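Long-range contact in lombricine kinase (Urechis caupo, PDB 3JPZ), which catalyses the reversible transfer of a phosphoryl group between ATP and the guanidino compound lombricine, as a member of the phosphagen kinase family: residues Gly106-Thr120 with Arg223-Phe237. Residues are numbered along the deposited sequence; the frame is centred on the assembly and turned at random. Where two conformers were deposited one is given.
Sequences GQFDEKYVKSCRIRT and RVISMQKGGNVKAVF
Ile118 lies across the first turn of helix 233-252, its CD1 3.6 Å from Phe237 CB and its CG1 3.8 Å from Val236 CG1. With CG1 anti to the carbonyl carbon (chi1 -57°), the longer branch carries CD1 against the first turn of the helix, and Cys116 CB adds a contact to Val236 CG2. This is the tightly packed side of two antiparallel strands, 113-120 and 223-229, whose pairs Cys116-Gln228, Ile118-Ser226 and Thr120-Val224 are each joined by two backbone hydrogen bonds. Ser226 ties the same strand to the helix, its OG donating in plane to a lone pair of Val236 O at 2.7 Å.

The turn 230-232 is gripped by backbone and carboxylate. Gly231 O receives Phe108 N at 2.7 Å, while Gly231 N gives a bond of 2.9 Å to Glu110 OE2, which should hold the carboxylate in place at this solvent-exposed end. Lys234 N bonds to Gly106 O, and Asn232 OD1 accepts from Ala235 N, capping the helix.

The other face of the strands is more polar and more open, with Arg117, Arg119 and Met227 partly exposed. Ile225 CG2 sits over one guanidinium face of Arg117, 3.9 Å from NH1. Arg119 and Arg223 come together with their guanidinium planes 46° apart and share a water, weakly held by Arg119 NH2; Asp220 forms a salt bridge with Arg223. With Arg279 on the adjoining strand, these three arginines bind ADP in another structure of this protein; no nucleotide is bound to this chain. The arrangement is consistent with the arginine-lined phosphate-binding site on the antiparallel sheet of phosphagen kinases.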
loop_
_atom_site.group_PDB
_atom_site.type_symbol
_atom_site.label_atom_id
_atom_site.label_comp_id
_atom_site.label_asym_id
_atom_site.label_seq_id
_atom_site.Cartn_x
_atom_site.Cartn_y
_atom_site.Cartn_z
ATOM N N GLY A 106 -5.148 -27.298 -33.499
ATOM C CA GLY A 106 -5.648 -26.322 -32.542
ATOM C C GLY A 106 -7.156 -26.275 -32.355
ATOM O O GLY A 106 -7.696 -25.230 -32.005
ATOM N N GLN A 107 -7.845 -27.384 -32.610
ATOM C CA GLN A 107 -9.279 -27.471 -32.350
ATOM C C GLN A 107 -9.562 -28.698 -31.507
ATOM O O GLN A 107 -9.470 -29.825 -31.992
ATOM C CB GLN A 107 -10.084 -27.556 -33.645
ATOM C CG GLN A 107 -11.543 -27.969 -33.427
ATOM C CD GLN A 107 -12.358 -26.932 -32.650
ATOM O OE1 GLN A 107 -12.638 -25.844 -33.153
ATOM N NE2 GLN A 107 -12.765 -27.283 -31.434
ATOM N N PHE A 108 -9.907 -28.473 -30.248
ATOM C CA PHE A 108 -10.141 -29.573 -29.338
ATOM C C PHE A 108 -11.553 -30.088 -29.470
ATOM O O PHE A 108 -12.451 -29.389 -29.932
ATOM C CB PHE A 108 -9.920 -29.144 -27.898
ATOM C CG PHE A 108 -8.554 -28.637 -27.620
ATOM C CD1 PHE A 108 -8.367 -27.337 -27.186
ATOM C CD2 PHE A 108 -7.451 -29.455 -27.778
ATOM C CE1 PHE A 108 -7.108 -26.873 -26.912
ATOM C CE2 PHE A 108 -6.189 -28.987 -27.508
ATOM C CZ PHE A 108 -6.017 -27.701 -27.076
ATOM N N ASP A 109 -11.715 -31.333 -29.046
ATOM C CA ASP A 109 -12.998 -31.959 -28.884
ATOM C C ASP A 109 -13.725 -31.186 -27.800
ATOM O O ASP A 109 -13.275 -31.114 -26.654
ATOM C CB ASP A 109 -12.789 -33.432 -28.490
ATOM C CG ASP A 109 -14.082 -34.208 -28.406
ATOM O OD1 ASP A 109 -15.126 -33.565 -28.216
ATOM O OD2 ASP A 109 -14.049 -35.462 -28.500
ATOM N N GLU A 110 -14.851 -30.588 -28.164
ATOM C CA GLU A 110 -15.522 -29.684 -27.254
ATOM C C GLU A 110 -16.386 -30.414 -26.235
ATOM O O GLU A 110 -16.980 -29.788 -25.384
ATOM C CB GLU A 110 -16.320 -28.641 -28.033
ATOM C CG GLU A 110 -15.406 -27.761 -28.849
ATOM C CD GLU A 110 -16.126 -26.764 -29.721
ATOM O OE1 GLU A 110 -17.352 -26.907 -29.925
ATOM O OE2 GLU A 110 -15.450 -25.840 -30.216
ATOM N N LYS A 111 -16.425 -31.738 -26.303
ATOM C CA LYS A 111 -16.991 -32.526 -25.211
ATOM C C LYS A 111 -16.083 -32.413 -23.988
ATOM O O LYS A 111 -16.511 -32.610 -22.850
ATOM C CB LYS A 111 -17.141 -33.990 -25.617
ATOM C CG LYS A 111 -18.244 -34.231 -26.641
ATOM C CD LYS A 111 -18.449 -35.715 -26.923
ATOM C CE LYS A 111 -17.302 -36.313 -27.703
ATOM N NZ LYS A 111 -17.133 -35.644 -29.006
ATOM N N TYR A 112 -14.822 -32.099 -24.238
ATOM C CA TYR A 112 -13.837 -32.009 -23.174
ATOM C C TYR A 112 -13.409 -30.562 -22.931
ATOM O O TYR A 112 -13.503 -30.070 -21.806
ATOM C CB TYR A 112 -12.652 -32.923 -23.498
ATOM C CG TYR A 112 -13.074 -34.377 -23.592
ATOM C CD1 TYR A 112 -13.413 -34.944 -24.808
ATOM C CD2 TYR A 112 -13.171 -35.168 -22.452
ATOM C CE1 TYR A 112 -13.810 -36.272 -24.895
ATOM C CE2 TYR A 112 -13.581 -36.496 -22.529
ATOM C CZ TYR A 112 -13.892 -37.037 -23.751
ATOM O OH TYR A 112 -14.287 -38.355 -23.831
ATOM N N VAL A 113 -12.968 -29.865 -23.977
ATOM C CA VAL A 113 -12.572 -28.472 -23.815
ATOM C C VAL A 113 -13.763 -27.529 -23.921
ATOM O O VAL A 113 -14.402 -27.435 -24.971
ATOM C CB VAL A 113 -11.488 -28.063 -24.829
ATOM C CG1 VAL A 113 -11.157 -26.591 -24.681
ATOM C CG2 VAL A 113 -10.250 -28.901 -24.624
ATOM N N LYS A 114 -14.039 -26.827 -22.822
ATOM C CA LYS A 114 -15.212 -25.973 -22.692
ATOM C C LYS A 114 -14.953 -24.547 -23.159
ATOM O O LYS A 114 -15.867 -23.852 -23.580
ATOM C CB LYS A 114 -15.673 -25.955 -21.234
ATOM C CG LYS A 114 -15.898 -27.348 -20.651
ATOM C CD LYS A 114 -16.865 -28.137 -21.520
ATOM C CE LYS A 114 -17.053 -29.569 -21.023
ATOM N NZ LYS A 114 -17.951 -30.339 -21.933
ATOM N N SER A 115 -13.705 -24.114 -23.080
ATOM C CA SER A 115 -13.338 -22.770 -23.517
ATOM C C SER A 115 -11.829 -22.648 -23.612
ATOM O O SER A 115 -11.094 -23.501 -23.129
ATOM C CB SER A 115 -13.875 -21.715 -22.552
ATOM O OG SER A 115 -13.330 -21.881 -21.257
ATOM N N CYS A 116 -11.390 -21.578 -24.262
ATOM C CA CYS A 116 -9.984 -21.283 -24.421
ATOM C C CYS A 116 -9.808 -19.782 -24.335
ATOM O O CYS A 116 -10.646 -19.019 -24.824
ATOM C CB CYS A 116 -9.473 -21.750 -25.789
ATOM S SG CYS A 116 -10.120 -23.326 -26.366
ATOM N N ARG A 117 -8.726 -19.357 -23.699
ATOM C CA ARG A 117 -8.267 -17.988 -23.835
ATOM C C ARG A 117 -6.755 -18.001 -23.922
ATOM O O ARG A 117 -6.103 -18.966 -23.523
ATOM C CB ARG A 117 -8.755 -17.081 -22.696
ATOM C CG ARG A 117 -8.810 -17.718 -21.326
ATOM C CD ARG A 117 -8.899 -16.651 -20.232
ATOM N NE ARG A 117 -7.568 -16.282 -19.758
ATOM C CZ ARG A 117 -7.294 -15.222 -19.008
ATOM N NH1 ARG A 117 -8.257 -14.394 -18.635
ATOM N NH2 ARG A 117 -6.044 -14.992 -18.636
ATOM N N ILE A 118 -6.213 -16.940 -24.496
ATOM C CA ILE A 118 -4.783 -16.715 -24.532
ATOM C C ILE A 118 -4.581 -15.269 -24.130
ATOM O O ILE A 118 -5.215 -14.379 -24.688
ATOM C CB ILE A 118 -4.216 -16.924 -25.941
ATOM C CG1 ILE A 118 -4.543 -18.324 -26.445
ATOM C CG2 ILE A 118 -2.710 -16.685 -25.943
ATOM C CD1 ILE A 118 -4.172 -18.533 -27.898
ATOM N N ARG A 119 -3.698 -15.028 -23.171
ATOM C CA ARG A 119 -3.514 -13.684 -22.655
ATOM C C ARG A 119 -2.046 -13.299 -22.702
ATOM O O ARG A 119 -1.156 -14.142 -22.633
ATOM C CB ARG A 119 -4.066 -13.561 -21.231
ATOM C CG ARG A 119 -3.108 -13.966 -20.123
ATOM C CD ARG A 119 -2.675 -12.774 -19.278
ATOM N NE ARG A 119 -1.648 -13.140 -18.305
ATOM C CZ ARG A 119 -1.888 -13.524 -17.053
ATOM N NH1 ARG A 119 -0.877 -13.841 -16.254
ATOM N NH2 ARG A 119 -3.129 -13.593 -16.593
ATOM N N THR A 120 -1.800 -12.013 -22.864
ATOM C CA THR A 120 -0.460 -11.502 -22.704
ATOM C C THR A 120 -0.583 -10.101 -22.159
ATOM O O THR A 120 -1.685 -9.621 -21.914
ATOM C CB THR A 120 0.319 -11.487 -24.029
ATOM O OG1 THR A 120 1.709 -11.254 -23.756
ATOM C CG2 THR A 120 -0.218 -10.400 -24.957
ATOM N N ARG A 223 -3.390 -5.399 -20.921
ATOM C CA ARG A 223 -3.538 -6.838 -20.790
ATOM C C ARG A 223 -4.506 -7.279 -21.862
ATOM O O ARG A 223 -5.673 -6.902 -21.841
ATOM C CB ARG A 223 -4.077 -7.199 -19.412
ATOM C CG ARG A 223 -4.766 -8.562 -19.342
ATOM C CD ARG A 223 -3.786 -9.697 -19.112
ATOM N NE ARG A 223 -3.719 -10.077 -17.703
ATOM C CZ ARG A 223 -2.888 -9.547 -16.812
ATOM N NH1 ARG A 223 -2.032 -8.601 -17.169
ATOM N NH2 ARG A 223 -2.913 -9.967 -15.555
ATOM N N VAL A 224 -4.021 -8.066 -22.810
ATOM C CA VAL A 224 -4.838 -8.483 -23.940
ATOM C C VAL A 224 -5.285 -9.923 -23.761
ATOM O O VAL A 224 -4.467 -10.812 -23.559
ATOM C CB VAL A 224 -4.056 -8.351 -25.247
ATOM C CG1 VAL A 224 -4.817 -8.977 -26.391
ATOM C CG2 VAL A 224 -3.745 -6.880 -25.528
ATOM N N ILE A 225 -6.590 -10.153 -23.813
ATOM C CA ILE A 225 -7.098 -11.509 -23.718
ATOM C C ILE A 225 -7.989 -11.827 -24.901
ATOM O O ILE A 225 -8.954 -11.126 -25.156
ATOM C CB ILE A 225 -7.884 -11.725 -22.419
ATOM C CG1 ILE A 225 -6.999 -11.385 -21.208
ATOM C CG2 ILE A 225 -8.351 -13.170 -22.330
ATOM C CD1 ILE A 225 -7.700 -10.598 -20.154
ATOM N N SER A 226 -7.641 -12.881 -25.632
ATOM C CA SER A 226 -8.529 -13.452 -26.621
ATOM C C SER A 226 -9.158 -14.724 -26.064
ATOM O O SER A 226 -8.483 -15.508 -25.398
ATOM C CB SER A 226 -7.767 -13.763 -27.906
ATOM O OG SER A 226 -8.611 -14.400 -28.836
ATOM N N MET A 227 -10.447 -14.925 -26.341
ATOM C CA MET A 227 -11.196 -16.027 -25.749
ATOM C C MET A 227 -12.427 -16.425 -26.569
ATOM O O MET A 227 -13.007 -15.605 -27.298
ATOM C CB MET A 227 -11.646 -15.628 -24.347
ATOM C CG MET A 227 -12.611 -14.451 -24.342
ATOM S SD MET A 227 -13.052 -13.891 -22.690
ATOM C CE MET A 227 -11.502 -13.165 -22.158
ATOM N N GLN A 228 -12.808 -17.696 -26.432
ATOM C CA GLN A 228 -14.023 -18.251 -27.015
ATOM C C GLN A 228 -14.448 -19.454 -26.192
ATOM O O GLN A 228 -13.616 -20.146 -25.622
ATOM C CB GLN A 228 -13.791 -18.765 -28.439
ATOM C CG GLN A 228 -13.504 -17.721 -29.484
ATOM C CD GLN A 228 -13.427 -18.310 -30.883
ATOM O OE1 GLN A 228 -13.388 -17.572 -31.869
ATOM N NE2 GLN A 228 -13.412 -19.647 -30.979
ATOM N N LYS A 229 -15.742 -19.724 -26.155
ATOM C CA LYS A 229 -16.210 -21.003 -25.647
ATOM C C LYS A 229 -15.834 -22.023 -26.703
ATOM O O LYS A 229 -15.638 -21.659 -27.858
ATOM C CB LYS A 229 -17.723 -20.995 -25.460
ATOM C CG LYS A 229 -18.288 -19.730 -24.831
ATOM C CD LYS A 229 -19.667 -19.419 -25.399
ATOM C CE LYS A 229 -20.582 -20.640 -25.387
ATOM N NZ LYS A 229 -21.655 -20.532 -26.413
ATOM N N GLY A 230 -15.745 -23.292 -26.318
ATOM C CA GLY A 230 -15.353 -24.341 -27.239
ATOM C C GLY A 230 -13.860 -24.601 -27.225
ATOM O O GLY A 230 -13.171 -24.190 -26.297
ATOM N N GLY A 231 -13.357 -25.271 -28.261
ATOM C CA GLY A 231 -11.987 -25.751 -28.267
ATOM C C GLY A 231 -11.147 -25.270 -29.426
ATOM O O GLY A 231 -10.078 -25.809 -29.663
ATOM N N ASN A 232 -11.609 -24.249 -30.142
ATOM C CA ASN A 232 -10.841 -23.719 -31.259
ATOM C C ASN A 232 -9.778 -22.732 -30.788
ATOM O O ASN A 232 -9.890 -21.511 -30.992
ATOM C CB ASN A 232 -11.750 -23.050 -32.288
ATOM C CG ASN A 232 -11.119 -23.001 -33.665
ATOM O OD1 ASN A 232 -9.894 -23.010 -33.803
ATOM N ND2 ASN A 232 -11.953 -22.958 -34.694
ATOM N N VAL A 233 -8.739 -23.263 -30.163
ATOM C CA VAL A 233 -7.667 -22.432 -29.643
ATOM C C VAL A 233 -6.936 -21.744 -30.782
ATOM O O VAL A 233 -6.359 -20.688 -30.593
ATOM C CB VAL A 233 -6.646 -23.250 -28.856
ATOM C CG1 VAL A 233 -5.661 -22.332 -28.171
ATOM C CG2 VAL A 233 -7.329 -24.102 -27.837
ATOM N N LYS A 234 -6.955 -22.361 -31.962
ATOM C CA LYS A 234 -6.277 -21.807 -33.120
ATOM C C LYS A 234 -6.970 -20.516 -33.533
ATOM O O LYS A 234 -6.322 -19.539 -33.861
ATOM C CB LYS A 234 -6.266 -22.810 -34.279
ATOM C CG LYS A 234 -5.849 -22.208 -35.620
ATOM C CD LYS A 234 -5.657 -23.289 -36.685
ATOM C CE LYS A 234 -5.374 -22.684 -38.059
ATOM N NZ LYS A 234 -5.036 -23.723 -39.072
ATOM N N ALA A 235 -8.297 -20.530 -33.513
ATOM C CA ALA A 235 -9.077 -19.343 -33.805
ATOM C C ALA A 235 -8.790 -18.278 -32.752
ATOM O O ALA A 235 -8.701 -17.097 -33.066
ATOM C CB ALA A 235 -10.557 -19.682 -33.836
ATOM N N VAL A 236 -8.629 -18.707 -31.504
ATOM C CA VAL A 236 -8.371 -17.793 -30.398
ATOM C C VAL A 236 -7.018 -17.118 -30.544
ATOM O O VAL A 236 -6.862 -15.932 -30.243
ATOM C CB VAL A 236 -8.396 -18.528 -29.038
ATOM C CG1 VAL A 236 -7.909 -17.598 -27.933
ATOM C CG2 VAL A 236 -9.787 -19.024 -28.739
ATOM N N PHE A 237 -6.042 -17.887 -31.008
ATOM C CA PHE A 237 -4.700 -17.381 -31.222
ATOM C C PHE A 237 -4.702 -16.459 -32.442
ATOM O O PHE A 237 -3.988 -15.460 -32.474
ATOM C CB PHE A 237 -3.734 -18.550 -31.438
ATOM C CG PHE A 237 -2.283 -18.144 -31.518
ATOM C CD1 PHE A 237 -1.717 -17.338 -30.548
ATOM C CD2 PHE A 237 -1.483 -18.601 -32.554
ATOM C CE1 PHE A 237 -0.383 -16.983 -30.617
ATOM C CE2 PHE A 237 -0.149 -18.249 -32.630
ATOM C CZ PHE A 237 0.402 -17.440 -31.660
HETATM O O HOH W 1 -5.981 -12.069 -16.707
#